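Local atomic coordinates of pvivax hypothetical protein (Plasmodium vivax, PDB entry 2B30), a protein that is a putative HAD-superfamily hydrolase of unknown biological role, which binds a calcium ion here and probably acts as a magnesium-dependent phosphatase. Residues Lys17-Leu22 with Leu293-Asp298; Glu49-Ile54 with Leu84-Phe89; Gly91-Tyr96 with Tyr103-Tyr108; Thr117-Glu122 with Gln200-Lys205; Lys181-Leu186 with His215-Lys220. One frame throughout, in Å; residues are numbered along the deposited sequence.

Contact 1: Lys17-Leu22 with Leu293-Asp298; sequences KVEEAL and LKKVFD
Glu19 and Lys295 make the polar part of this contact, with Val18, Leu22 and Val296 supplying an apolar part beside it. The salt bridge is a weak one, Lys295 NZ standing 3.4 Å from Glu19 OE1. The glutamate sends CG between its backbone N and carbonyl carbon (chi1 56°) and then runs out extended, while the lysine chain turns at chi2 and again about CD-CE (chi4 -73°). The hydrocarbon part of the lysine passes close to the same oxygen: Lys295 CD and Glu19 OE1 are 3.8 Å apart.

Apolar contacts begin on that same lysine. Val18 CG1, crossing it at about a right angle, lies 4.0 Å from Lys295 CD. One turn on, Leu22 uses a single methyl, CD1, which is 4.2 Å from Val296 CG2 and at a like distance from Lys295 CB. Leu22 and Val296 both reach Ile27 and Leu244 as well, and Val18 and Leu22 pack on Phe263, tying the short N-terminal helix 18-21 to the central sheet as well as to the C-terminal helix 288-297.

The chemistry is therefore graded, from buried valine and leucine methyls through the aliphatic stem of Lys295 to an exposed glutamate. With its ion pair weak, the contact between the two ends of the chain would seem to rely mainly on the apolar packing.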
# COMPACT_ATOMS: atom_id res chain seq x y z
N LYS A 17 -27.68 -6.00 1.81
CA LYS A 17 -26.38 -5.32 1.48
C LYS A 17 -25.22 -6.05 2.12
O LYS A 17 -24.31 -6.54 1.44
CB LYS A 17 -26.34 -3.88 2.00
CG LYS A 17 -26.93 -2.82 1.11
CD LYS A 17 -26.32 -1.42 1.38
CE LYS A 17 -26.47 -0.96 2.84
NZ LYS A 17 -26.25 0.51 3.02
N VAL A 18 -25.27 -6.10 3.45
CA VAL A 18 -24.18 -6.57 4.27
C VAL A 18 -24.05 -8.07 4.12
O VAL A 18 -22.97 -8.58 3.80
CB VAL A 18 -24.40 -6.23 5.76
CG1 VAL A 18 -23.35 -6.90 6.65
CG2 VAL A 18 -24.41 -4.72 5.96
N GLU A 19 -25.14 -8.78 4.37
CA GLU A 19 -25.10 -10.23 4.24
C GLU A 19 -24.93 -10.64 2.77
O GLU A 19 -24.39 -11.70 2.48
CB GLU A 19 -26.29 -10.90 4.93
CG GLU A 19 -27.67 -10.44 4.50
CD GLU A 19 -28.76 -10.96 5.43
OE1 GLU A 19 -28.55 -10.98 6.67
OE2 GLU A 19 -29.84 -11.33 4.93
N GLU A 20 -25.36 -9.77 1.85
CA GLU A 20 -25.06 -9.96 0.44
C GLU A 20 -23.55 -9.82 0.22
O GLU A 20 -22.91 -10.71 -0.34
CB GLU A 20 -25.82 -8.93 -0.41
N ALA A 21 -22.99 -8.72 0.71
CA ALA A 21 -21.54 -8.46 0.61
C ALA A 21 -20.63 -9.55 1.20
O ALA A 21 -19.43 -9.58 0.90
CB ALA A 21 -21.22 -7.11 1.25
N LEU A 22 -21.20 -10.43 2.03
CA LEU A 22 -20.45 -11.51 2.70
C LEU A 22 -20.71 -12.89 2.09
O LEU A 22 -20.19 -13.90 2.59
CB LEU A 22 -20.85 -11.56 4.18
CG LEU A 22 -20.47 -10.37 5.07
CD1 LEU A 22 -21.23 -10.41 6.39
CD2 LEU A 22 -18.98 -10.35 5.34
N LEU A 293 -20.18 -8.51 13.22
CA LEU A 293 -19.71 -9.83 13.65
C LEU A 293 -20.85 -10.84 13.74
O LEU A 293 -20.66 -12.02 13.42
CB LEU A 293 -18.97 -9.74 15.00
CG LEU A 293 -17.73 -8.85 15.13
CD1 LEU A 293 -16.85 -9.33 16.28
CD2 LEU A 293 -16.92 -8.79 13.84
N LYS A 294 -22.04 -10.39 14.17
CA LYS A 294 -23.22 -11.25 14.21
C LYS A 294 -23.55 -11.79 12.81
O LYS A 294 -23.84 -12.98 12.65
CB LYS A 294 -24.43 -10.49 14.80
N LYS A 295 -23.47 -10.93 11.81
CA LYS A 295 -23.73 -11.36 10.43
C LYS A 295 -22.63 -12.27 9.88
O LYS A 295 -22.89 -13.14 9.03
CB LYS A 295 -23.98 -10.16 9.51
CG LYS A 295 -25.19 -9.32 9.95
CD LYS A 295 -26.09 -8.93 8.78
CE LYS A 295 -27.46 -8.41 9.23
NZ LYS A 295 -28.38 -9.49 9.74
N VAL A 296 -21.40 -12.08 10.37
CA VAL A 296 -20.30 -12.97 10.03
C VAL A 296 -20.47 -14.32 10.71
O VAL A 296 -20.21 -15.36 10.08
CB VAL A 296 -18.92 -12.37 10.39
CG1 VAL A 296 -17.79 -13.39 10.15
CG2 VAL A 296 -18.65 -11.12 9.57
N PHE A 297 -20.92 -14.32 11.96
CA PHE A 297 -21.07 -15.56 12.73
C PHE A 297 -22.07 -16.53 12.10
O PHE A 297 -21.80 -17.72 12.04
CB PHE A 297 -21.51 -15.30 14.19
CG PHE A 297 -20.47 -14.59 15.03
CD1 PHE A 297 -19.12 -14.82 14.85
CD2 PHE A 297 -20.87 -13.70 16.01
CE1 PHE A 297 -18.19 -14.16 15.62
CE2 PHE A 297 -19.93 -13.05 16.79
CZ PHE A 297 -18.59 -13.27 16.59
N ASP A 298 -23.20 -16.02 11.64
CA ASP A 298 -24.23 -16.91 11.09
C ASP A 298 -24.02 -17.30 9.63
O ASP A 298 -24.85 -18.01 9.06
CB ASP A 298 -25.66 -16.37 11.35
CG ASP A 298 -25.87 -14.99 10.80
OD1 ASP A 298 -25.36 -14.71 9.69
OD2 ASP A 298 -26.55 -14.19 11.48

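Contact 2: Glu49-Ile54 with Leu84-Phe89; sequences ENIDAI and LKKMNF
Met87 fits against Ile51 and Ile54, about one turn apart on helix 48-60, and this is the close-packed part of the contact. Its sulfur goes to Ile54, with Met87 SD 3.6 Å from Ile54 CG2 and the CB and CD1 atoms of that isoleucine also near. Its CG meets Ile51 instead: Met87 CG is 3.8 Å from the Ile51 CG2 methyl and 3.5 Å from Ile51 O. All three residues are buried.

The outer side is looser. Lys86 leaves its helix fully extended, CG anti to the backbone N (chi1 -173°), and lays its stem across Ile51 at about a right angle, Lys86 CD lying 3.6 Å from Ile51 CG2. Beyond that point it approaches Asp52, but the ion pair is long, 3.9 Å between Lys86 NZ and Asp52 OD1; Lys86 CE is nearer the same oxygen.

Just after Met87 a Schellman motif ends helix 81-87, with Asn88 at positive phi and Phe89 N bonded to Leu84 O. Phe89 then turns to Val64 and Ile66 of strand 63-67, and Met87 also touches Phe79 of helix 72-79. On another side of helix 48-60, Asn50 and Ala53 meet helix 288-297.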
# COMPACT_ATOMS: atom_id res chain seq x y z
N GLU A 49 -21.96 -4.53 23.82
CA GLU A 49 -22.30 -5.44 22.71
C GLU A 49 -21.05 -5.81 21.93
O GLU A 49 -20.90 -6.94 21.48
CB GLU A 49 -23.30 -4.84 21.71
CG GLU A 49 -24.44 -4.04 22.32
CD GLU A 49 -24.13 -2.56 22.38
OE1 GLU A 49 -24.06 -1.93 21.31
OE2 GLU A 49 -23.95 -2.03 23.50
N ASN A 50 -20.17 -4.83 21.76
CA ASN A 50 -18.92 -5.08 21.06
C ASN A 50 -18.02 -6.04 21.84
O ASN A 50 -17.41 -6.94 21.25
CB ASN A 50 -18.19 -3.77 20.76
CG ASN A 50 -18.87 -2.96 19.66
OD1 ASN A 50 -19.86 -3.38 19.05
ND2 ASN A 50 -18.32 -1.78 19.40
N ILE A 51 -17.97 -5.86 23.16
CA ILE A 51 -17.19 -6.75 24.03
C ILE A 51 -17.68 -8.20 23.93
O ILE A 51 -16.86 -9.11 23.82
CB ILE A 51 -17.20 -6.25 25.50
CG1 ILE A 51 -16.12 -5.20 25.73
CG2 ILE A 51 -16.91 -7.37 26.47
CD1 ILE A 51 -16.37 -3.89 25.04
N ASP A 52 -18.99 -8.41 23.94
CA ASP A 52 -19.54 -9.76 23.76
C ASP A 52 -19.23 -10.31 22.38
O ASP A 52 -18.97 -11.49 22.21
CB ASP A 52 -21.07 -9.77 23.96
CG ASP A 52 -21.47 -9.47 25.39
OD1 ASP A 52 -20.99 -10.17 26.31
OD2 ASP A 52 -22.27 -8.53 25.58
N ALA A 53 -19.28 -9.43 21.38
CA ALA A 53 -19.02 -9.82 19.99
C ALA A 53 -17.62 -10.38 19.88
O ALA A 53 -17.42 -11.46 19.32
CB ALA A 53 -19.19 -8.63 19.06
N ILE A 54 -16.65 -9.64 20.42
CA ILE A 54 -15.28 -10.09 20.43
C ILE A 54 -15.17 -11.36 21.28
O ILE A 54 -14.53 -12.33 20.86
CB ILE A 54 -14.35 -8.98 20.93
CG1 ILE A 54 -14.32 -7.84 19.91
CG2 ILE A 54 -12.94 -9.54 21.16
CD1 ILE A 54 -13.71 -6.56 20.43
N LEU A 84 -11.11 -7.05 29.27
CA LEU A 84 -10.07 -7.94 28.75
C LEU A 84 -10.26 -9.36 29.28
O LEU A 84 -10.09 -10.33 28.54
CB LEU A 84 -8.67 -7.41 29.12
CG LEU A 84 -8.26 -6.00 28.67
CD1 LEU A 84 -6.79 -5.77 28.95
CD2 LEU A 84 -8.55 -5.73 27.19
N LYS A 85 -10.63 -9.47 30.55
CA LYS A 85 -10.93 -10.77 31.17
C LYS A 85 -12.17 -11.36 30.52
O LYS A 85 -12.19 -12.52 30.13
CB LYS A 85 -11.16 -10.62 32.68
CG LYS A 85 -9.89 -10.47 33.52
CD LYS A 85 -9.28 -11.83 33.85
CE LYS A 85 -8.36 -11.78 35.06
NZ LYS A 85 -7.86 -13.14 35.40
N LYS A 86 -13.20 -10.52 30.40
CA LYS A 86 -14.49 -10.92 29.82
C LYS A 86 -14.33 -11.43 28.38
O LYS A 86 -14.93 -12.43 28.01
CB LYS A 86 -15.45 -9.73 29.87
CG LYS A 86 -16.89 -10.03 29.46
CD LYS A 86 -17.78 -8.80 29.70
CE LYS A 86 -19.17 -8.94 29.06
NZ LYS A 86 -19.96 -7.66 29.11
N MET A 87 -13.54 -10.73 27.57
CA MET A 87 -13.30 -11.15 26.18
C MET A 87 -12.30 -12.28 26.06
O MET A 87 -12.37 -13.07 25.11
CB MET A 87 -12.75 -9.98 25.35
CG MET A 87 -13.68 -8.82 25.20
SD MET A 87 -12.94 -7.55 24.17
CE MET A 87 -11.58 -6.97 25.19
N ASN A 88 -11.38 -12.35 27.03
CA ASN A 88 -10.17 -13.17 26.94
C ASN A 88 -9.29 -12.68 25.78
O ASN A 88 -8.85 -13.45 24.94
CB ASN A 88 -10.51 -14.66 26.79
CG ASN A 88 -9.31 -15.55 27.01
OD1 ASN A 88 -8.31 -15.14 27.61
ND2 ASN A 88 -9.39 -16.79 26.53
N PHE A 89 -9.07 -11.37 25.77
CA PHE A 89 -8.30 -10.69 24.73
C PHE A 89 -7.43 -9.60 25.36
O PHE A 89 -7.92 -8.84 26.21
CB PHE A 89 -9.25 -10.07 23.71
CG PHE A 89 -8.55 -9.48 22.53
CD1 PHE A 89 -7.96 -10.31 21.59
CD2 PHE A 89 -8.47 -8.10 22.37
CE1 PHE A 89 -7.30 -9.77 20.49
CE2 PHE A 89 -7.82 -7.55 21.28
CZ PHE A 89 -7.23 -8.39 20.34

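Contact 3: Gly91-Tyr96 with Tyr103-Tyr108; sequences GMPGVY and YDQIGY
Gly94 and Tyr103 form an antiparallel hydrogen-bonded pair, Gly94 N to Tyr103 O and Tyr103 N to Gly94 O both measuring 2.9 Å. Before the pair, a cis peptide leads into Pro93, whose CA lies 3.2 Å from Tyr103 O; after it, the other segment folds into a type I turn from Asp104 to Gly107. Asp104 OD1 accepts Tyr108 N at 2.6 Å from above the carboxylate plane, bracing that turn.

Tyr96 and Tyr103 meet edge to edge, Tyr96 CE2 lying 3.7 Å from Tyr103 CD2, and their side chains cross at about a right angle. Each ring is also held by its hydroxyl: Tyr96 OH donates to Gly91 O at 2.6 Å, and Tyr103 OH bonds to Glu142. Met92 covers the turn, with CB against Gln105 O and SD 3.6 Å from Gly107 CA. Pro93 and Gln105 run side by side, Pro93 CD and Gln105 CB being 4.0 Å apart.

Strands 94-96 and 101-103 make a beta hairpin. Val95, bonded to Ile66 and Thr68, places strand 94-96 in the parallel core of the Rossmann-like HAD fold, and strand 101-103 extends that sheet in antiparallel fashion.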
# COMPACT_ATOMS: atom_id res chain seq x y z
N GLY A 91 -4.95 -7.69 23.36
CA GLY A 91 -4.31 -6.94 22.29
C GLY A 91 -3.31 -7.72 21.45
O GLY A 91 -2.50 -7.13 20.74
N MET A 92 -3.37 -9.04 21.52
CA MET A 92 -2.45 -9.87 20.77
C MET A 92 -3.21 -10.96 20.02
O MET A 92 -3.90 -11.76 20.63
CB MET A 92 -1.46 -10.52 21.71
CG MET A 92 -0.71 -9.53 22.56
SD MET A 92 0.37 -10.45 23.63
CE MET A 92 -0.79 -11.18 24.79
N PRO A 93 -3.08 -10.99 18.69
CA PRO A 93 -2.20 -10.17 17.86
C PRO A 93 -2.70 -8.73 17.71
O PRO A 93 -3.83 -8.40 18.11
CB PRO A 93 -2.25 -10.88 16.51
CG PRO A 93 -3.63 -11.50 16.48
CD PRO A 93 -3.90 -11.92 17.90
N GLY A 94 -1.86 -7.86 17.14
CA GLY A 94 -2.26 -6.48 16.94
C GLY A 94 -1.38 -5.67 16.02
O GLY A 94 -0.18 -5.90 15.93
N VAL A 95 -2.01 -4.72 15.34
CA VAL A 95 -1.34 -3.74 14.50
C VAL A 95 -1.54 -2.37 15.16
O VAL A 95 -2.66 -1.86 15.22
CB VAL A 95 -1.94 -3.73 13.08
CG1 VAL A 95 -1.33 -2.63 12.24
CG2 VAL A 95 -1.75 -5.08 12.42
N TYR A 96 -0.45 -1.80 15.64
CA TYR A 96 -0.52 -0.58 16.42
C TYR A 96 0.32 0.50 15.79
O TYR A 96 1.21 0.22 15.00
CB TYR A 96 -0.06 -0.88 17.83
CG TYR A 96 -0.91 -1.92 18.49
CD1 TYR A 96 -2.21 -1.63 18.86
CD2 TYR A 96 -0.43 -3.22 18.73
CE1 TYR A 96 -3.01 -2.58 19.47
CE2 TYR A 96 -1.24 -4.18 19.34
CZ TYR A 96 -2.52 -3.84 19.70
OH TYR A 96 -3.34 -4.74 20.30
N TYR A 103 2.33 -7.08 16.87
CA TYR A 103 2.53 -8.21 17.77
C TYR A 103 1.80 -9.44 17.26
O TYR A 103 0.66 -9.34 16.78
CB TYR A 103 2.01 -7.88 19.16
CG TYR A 103 2.75 -6.75 19.83
CD1 TYR A 103 4.07 -6.89 20.21
CD2 TYR A 103 2.11 -5.55 20.09
CE1 TYR A 103 4.75 -5.84 20.82
CE2 TYR A 103 2.78 -4.50 20.71
CZ TYR A 103 4.09 -4.66 21.07
OH TYR A 103 4.73 -3.62 21.66
N ASP A 104 2.44 -10.60 17.35
CA ASP A 104 1.74 -11.85 17.03
C ASP A 104 0.90 -12.27 18.24
O ASP A 104 0.94 -11.61 19.28
CB ASP A 104 2.68 -12.97 16.51
CG ASP A 104 3.59 -13.57 17.59
OD1 ASP A 104 3.62 -13.16 18.77
OD2 ASP A 104 4.33 -14.50 17.22
N GLN A 105 0.14 -13.35 18.09
CA GLN A 105 -0.79 -13.80 19.13
C GLN A 105 -0.09 -14.04 20.49
O GLN A 105 -0.69 -13.83 21.55
CB GLN A 105 -1.48 -15.07 18.65
CG GLN A 105 -2.57 -15.59 19.54
CD GLN A 105 -3.47 -16.51 18.77
OE1 GLN A 105 -3.00 -17.41 18.07
NE2 GLN A 105 -4.77 -16.28 18.87
N ILE A 106 1.17 -14.45 20.44
CA ILE A 106 1.95 -14.77 21.63
C ILE A 106 2.66 -13.54 22.23
O ILE A 106 3.15 -13.59 23.36
CB ILE A 106 2.99 -15.88 21.29
CG1 ILE A 106 2.28 -17.13 20.75
CG2 ILE A 106 3.80 -16.25 22.47
CD1 ILE A 106 1.15 -17.64 21.63
N GLY A 107 2.72 -12.44 21.48
CA GLY A 107 3.40 -11.22 21.94
C GLY A 107 4.80 -11.00 21.39
O GLY A 107 5.54 -10.20 21.94
N TYR A 108 5.17 -11.69 20.31
CA TYR A 108 6.45 -11.40 19.65
C TYR A 108 6.36 -10.14 18.79
O TYR A 108 5.37 -9.91 18.10
CB TYR A 108 6.91 -12.58 18.79
CG TYR A 108 8.26 -12.39 18.12
CD1 TYR A 108 9.45 -12.73 18.77
CD2 TYR A 108 8.35 -11.91 16.81
CE1 TYR A 108 10.70 -12.58 18.14
CE2 TYR A 108 9.58 -11.76 16.17
CZ TYR A 108 10.76 -12.09 16.84
OH TYR A 108 11.99 -11.93 16.20

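Contact 4: Thr117-Glu122 with Gln200-Lys205; sequences TDVYAE and QKFKNK
Glu122 and Phe202 lie alongside with their chains running opposite ways, the carboxylate and the ring standing 80° apart. The stem of the glutamate does the touching, Glu122 CG lying 3.7 Å from Phe202 CE1 in an oblique approach. Further round the ring, Glu122 O lies in its plane at the edge, 3.8 Å from Phe202 CZ. Tyr126, one helical turn on, adds an edge-to-face contact with the same phenylalanine.

Lys205 crosses Glu122 at about a right angle. The glutamate is extended, CG anti to its own N (chi1 -172°), whereas the lysine bends at chi3 (76°) to bring its ammonium to the carboxylate. The resulting salt bridge spans 2.6 Å from Lys205 NZ to Glu122 OE1, on the syn side and somewhat out of the carboxylate plane. On the apolar side, Val119 CG1 lies 3.6 Å from Lys205 O and 4.4 Å from Phe202 CD1.

Lys203 and Asn204, in the same loop, bond to carbonyls of the second subunit, so the contact borders the dimer interface. It ties helix 117-129 to the end of helix 191-201, the pair packed on one face of the six-stranded sheet, as in the cap domain of subfamily IIB HAD hydrolases.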
# COMPACT_ATOMS: atom_id res chain seq x y z
N THR A 117 16.45 8.68 11.74
CA THR A 117 17.02 9.69 12.66
C THR A 117 17.38 11.03 11.97
O THR A 117 17.34 12.08 12.61
CB THR A 117 18.28 9.15 13.37
OG1 THR A 117 19.35 9.10 12.44
CG2 THR A 117 18.04 7.76 13.96
N ASP A 118 17.73 11.00 10.69
CA ASP A 118 17.99 12.24 9.96
C ASP A 118 16.68 12.99 9.71
O ASP A 118 16.60 14.20 9.90
CB ASP A 118 18.77 11.99 8.65
CG ASP A 118 18.04 11.06 7.67
OD1 ASP A 118 17.95 9.84 7.94
OD2 ASP A 118 17.57 11.54 6.62
N VAL A 119 15.63 12.26 9.34
CA VAL A 119 14.30 12.86 9.15
C VAL A 119 13.72 13.32 10.49
O VAL A 119 13.09 14.37 10.55
CB VAL A 119 13.29 11.88 8.48
CG1 VAL A 119 11.94 12.57 8.25
CG2 VAL A 119 13.83 11.37 7.15
N TYR A 120 13.92 12.54 11.55
CA TYR A 120 13.39 12.90 12.87
C TYR A 120 14.02 14.19 13.37
O TYR A 120 13.33 15.06 13.88
CB TYR A 120 13.60 11.79 13.89
CG TYR A 120 13.05 12.12 15.26
CD1 TYR A 120 11.69 11.98 15.54
CD2 TYR A 120 13.88 12.59 16.28
CE1 TYR A 120 11.17 12.30 16.80
CE2 TYR A 120 13.38 12.92 17.54
CZ TYR A 120 12.03 12.77 17.79
OH TYR A 120 11.53 13.07 19.04
N ALA A 121 15.34 14.31 13.22
CA ALA A 121 16.06 15.54 13.57
C ALA A 121 15.46 16.73 12.82
O ALA A 121 15.22 17.79 13.41
CB ALA A 121 17.53 15.42 13.24
N GLU A 122 15.20 16.55 11.54
CA GLU A 122 14.65 17.63 10.76
C GLU A 122 13.27 17.94 11.30
O GLU A 122 12.91 19.11 11.44
CB GLU A 122 14.59 17.29 9.28
CG GLU A 122 14.20 18.49 8.44
CD GLU A 122 14.41 18.27 6.95
OE1 GLU A 122 14.44 17.09 6.50
OE2 GLU A 122 14.53 19.28 6.22
N GLN A 200 4.07 19.41 3.08
CA GLN A 200 4.97 19.82 1.98
C GLN A 200 6.42 19.95 2.43
O GLN A 200 7.34 19.80 1.63
CB GLN A 200 4.49 21.11 1.30
CG GLN A 200 4.31 22.29 2.23
CD GLN A 200 4.02 23.59 1.51
OE1 GLN A 200 3.70 24.60 2.16
NE2 GLN A 200 4.12 23.59 0.18
N LYS A 201 6.64 20.26 3.71
CA LYS A 201 7.99 20.23 4.26
C LYS A 201 8.51 18.78 4.28
O LYS A 201 9.68 18.54 3.99
CB LYS A 201 8.02 20.83 5.66
N PHE A 202 7.61 17.84 4.60
CA PHE A 202 7.97 16.42 4.73
C PHE A 202 7.14 15.53 3.78
O PHE A 202 6.77 14.40 4.12
CB PHE A 202 7.82 15.97 6.19
CG PHE A 202 8.64 16.77 7.16
CD1 PHE A 202 9.97 16.45 7.41
CD2 PHE A 202 8.09 17.87 7.81
CE1 PHE A 202 10.73 17.21 8.29
CE2 PHE A 202 8.83 18.63 8.69
CZ PHE A 202 10.16 18.29 8.94
N LYS A 203 6.87 16.04 2.59
CA LYS A 203 6.32 15.21 1.53
C LYS A 203 7.37 14.16 1.15
O LYS A 203 8.56 14.46 1.13
CB LYS A 203 6.00 16.08 0.32
CG LYS A 203 4.92 15.49 -0.57
CD LYS A 203 5.10 15.97 -2.00
CE LYS A 203 4.48 15.01 -2.96
NZ LYS A 203 5.07 15.22 -4.30
N ASN A 204 6.93 12.93 0.88
CA ASN A 204 7.83 11.79 0.62
C ASN A 204 8.98 11.65 1.64
O ASN A 204 10.06 11.22 1.29
CB ASN A 204 8.45 11.85 -0.79
CG ASN A 204 7.42 11.75 -1.89
OD1 ASN A 204 6.87 12.76 -2.33
ND2 ASN A 204 7.18 10.54 -2.38
N LYS A 205 8.73 12.02 2.90
CA LYS A 205 9.69 11.82 3.99
C LYS A 205 9.04 11.24 5.26
O LYS A 205 9.72 10.67 6.11
CB LYS A 205 10.40 13.13 4.29
CG LYS A 205 11.29 13.60 3.13
CD LYS A 205 11.75 15.03 3.26
CE LYS A 205 12.86 15.18 4.29
NZ LYS A 205 13.46 16.54 4.21

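Contact 5: Lys181-Leu186 with His215-Lys220; sequences KLMIVL and HAEVTK
Lys181 can be traced along Thr219 to Glu217 on the neighbouring antiparallel strand. Its CB is 4.0 Å from Thr219 CG2, and its CG lies over the backbone, 3.5 Å from Val218 O. CD still skirts the threonine methyl, with Lys181 CD 4.2 Å from Thr219 CG2. There the chain bends (chi3 80°) and CE comes up to the glutamate. NZ completes a salt bridge, 3.1 Å from Glu217 OE2, meeting that oxygen on its anti side and out of the carboxylate plane.

Met183, on the same face as Lys181 and Glu217, touches Glu217 through CG and His215 through CE. The strands are joined by two reciprocal backbone pairs, Leu182 with Val218 and Ile184 with Ala216, Ile184 N to Ala216 O being 2.7 Å. Past the strand, Leu186 N donates to His215 ND1 over 3.0 Å, almost straight (177°) and in the ring plane.

The pair runs through the middle of the six-stranded sheet, between strands 136-140 and 206-210. Leu182, Ile184 and Ala216 face helices 117-129 and 191-201; on the other face the side chain of Glu217 lies about 8 Å from the bound calcium ion.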
# COMPACT_ATOMS: atom_id res chain seq x y z
N LYS A 181 5.93 7.56 16.64
CA LYS A 181 4.88 8.47 16.22
C LYS A 181 4.88 9.79 16.98
O LYS A 181 5.10 9.82 18.19
CB LYS A 181 3.51 7.80 16.40
CG LYS A 181 2.32 8.69 16.06
CD LYS A 181 1.04 7.88 16.03
CE LYS A 181 0.49 7.62 17.42
NZ LYS A 181 -0.69 8.45 17.68
N LEU A 182 4.63 10.88 16.26
CA LEU A 182 4.29 12.16 16.88
C LEU A 182 2.84 12.48 16.54
O LEU A 182 2.49 12.58 15.35
CB LEU A 182 5.20 13.30 16.39
CG LEU A 182 6.71 13.14 16.43
CD1 LEU A 182 7.37 14.48 16.19
CD2 LEU A 182 7.19 12.58 17.74
N MET A 183 1.99 12.61 17.55
CA MET A 183 0.63 13.08 17.35
C MET A 183 0.55 14.54 17.73
O MET A 183 0.51 14.88 18.91
CB MET A 183 -0.37 12.29 18.19
CG MET A 183 -1.82 12.60 17.83
SD MET A 183 -2.88 12.53 19.26
CE MET A 183 -4.47 12.93 18.52
N ILE A 184 0.54 15.41 16.72
CA ILE A 184 0.45 16.85 16.96
C ILE A 184 -1.02 17.21 17.21
O ILE A 184 -1.85 17.14 16.30
CB ILE A 184 1.03 17.66 15.78
CG1 ILE A 184 2.46 17.20 15.46
CG2 ILE A 184 1.05 19.15 16.11
CD1 ILE A 184 3.10 17.94 14.29
N VAL A 185 -1.33 17.59 18.45
CA VAL A 185 -2.67 18.03 18.80
C VAL A 185 -2.88 19.44 18.26
O VAL A 185 -2.09 20.34 18.53
CB VAL A 185 -2.90 17.97 20.32
CG1 VAL A 185 -4.22 18.62 20.69
CG2 VAL A 185 -2.87 16.53 20.81
N LEU A 186 -3.94 19.61 17.49
CA LEU A 186 -4.16 20.83 16.72
C LEU A 186 -5.48 21.49 17.06
O LEU A 186 -6.48 20.84 17.37
CB LEU A 186 -4.06 20.53 15.22
CG LEU A 186 -2.82 21.03 14.45
CD1 LEU A 186 -1.55 21.07 15.29
CD2 LEU A 186 -2.59 20.19 13.19
N HIS A 215 -6.29 16.47 13.99
CA HIS A 215 -4.94 16.35 14.57
C HIS A 215 -4.03 15.61 13.58
O HIS A 215 -4.52 14.88 12.72
CB HIS A 215 -4.98 15.62 15.91
CG HIS A 215 -6.01 16.15 16.87
ND1 HIS A 215 -5.95 17.42 17.41
CD2 HIS A 215 -7.11 15.57 17.40
CE1 HIS A 215 -6.98 17.60 18.22
NE2 HIS A 215 -7.70 16.49 18.23
N ALA A 216 -2.72 15.82 13.69
CA ALA A 216 -1.76 15.15 12.80
C ALA A 216 -1.09 13.96 13.48
O ALA A 216 -0.47 14.13 14.52
CB ALA A 216 -0.70 16.14 12.31
N GLU A 217 -1.22 12.78 12.90
CA GLU A 217 -0.48 11.60 13.34
C GLU A 217 0.68 11.39 12.37
O GLU A 217 0.46 11.14 11.19
CB GLU A 217 -1.38 10.36 13.35
CG GLU A 217 -2.23 10.22 14.60
CD GLU A 217 -3.00 8.90 14.66
OE1 GLU A 217 -3.50 8.42 13.60
OE2 GLU A 217 -3.11 8.34 15.77
N VAL A 218 1.90 11.50 12.88
CA VAL A 218 3.13 11.42 12.07
C VAL A 218 3.87 10.11 12.31
O VAL A 218 4.33 9.87 13.41
CB VAL A 218 4.07 12.58 12.41
CG1 VAL A 218 5.33 12.53 11.57
CG2 VAL A 218 3.35 13.89 12.21
N THR A 219 3.99 9.28 11.28
CA THR A 219 4.73 8.00 11.37
C THR A 219 5.75 7.89 10.25
O THR A 219 5.79 8.72 9.34
CB THR A 219 3.79 6.79 11.31
OG1 THR A 219 2.81 6.97 10.27
CG2 THR A 219 3.07 6.61 12.64
N LYS A 220 6.59 6.85 10.32
CA LYS A 220 7.59 6.57 9.29
C LYS A 220 6.96 6.41 7.90
O LYS A 220 5.83 5.94 7.78
CB LYS A 220 8.36 5.29 9.66
CG LYS A 220 9.61 5.00 8.81
CD LYS A 220 10.22 3.66 9.20
CE LYS A 220 11.67 3.52 8.74
NZ LYS A 220 12.30 2.32 9.37

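Contacts 2 and 5 are buried, the first held by apolar side-chain packing between two helices, the second largely by backbone bonds within a sheet. Contact 1 is buried in its apolar part but its ion pair lies at the surface, with Glu19 exposed, and contacts 3 and 4 are only partly covered. Contacts 1 and 2 share a boundary where Leu293 and Phe297 pack on Ala53. Contacts 4 and 5 meet at Tyr120 and Leu182 and alternate along the chain. Contact 3, like 1 and 2, belongs to the eight-stranded core sheet and its helices; contacts 4 and 5 belong to the six-stranded sheet. Lysine-carboxylate pairs recur in four contacts, weak or long in 1 and 2, shorter in 4 and 5.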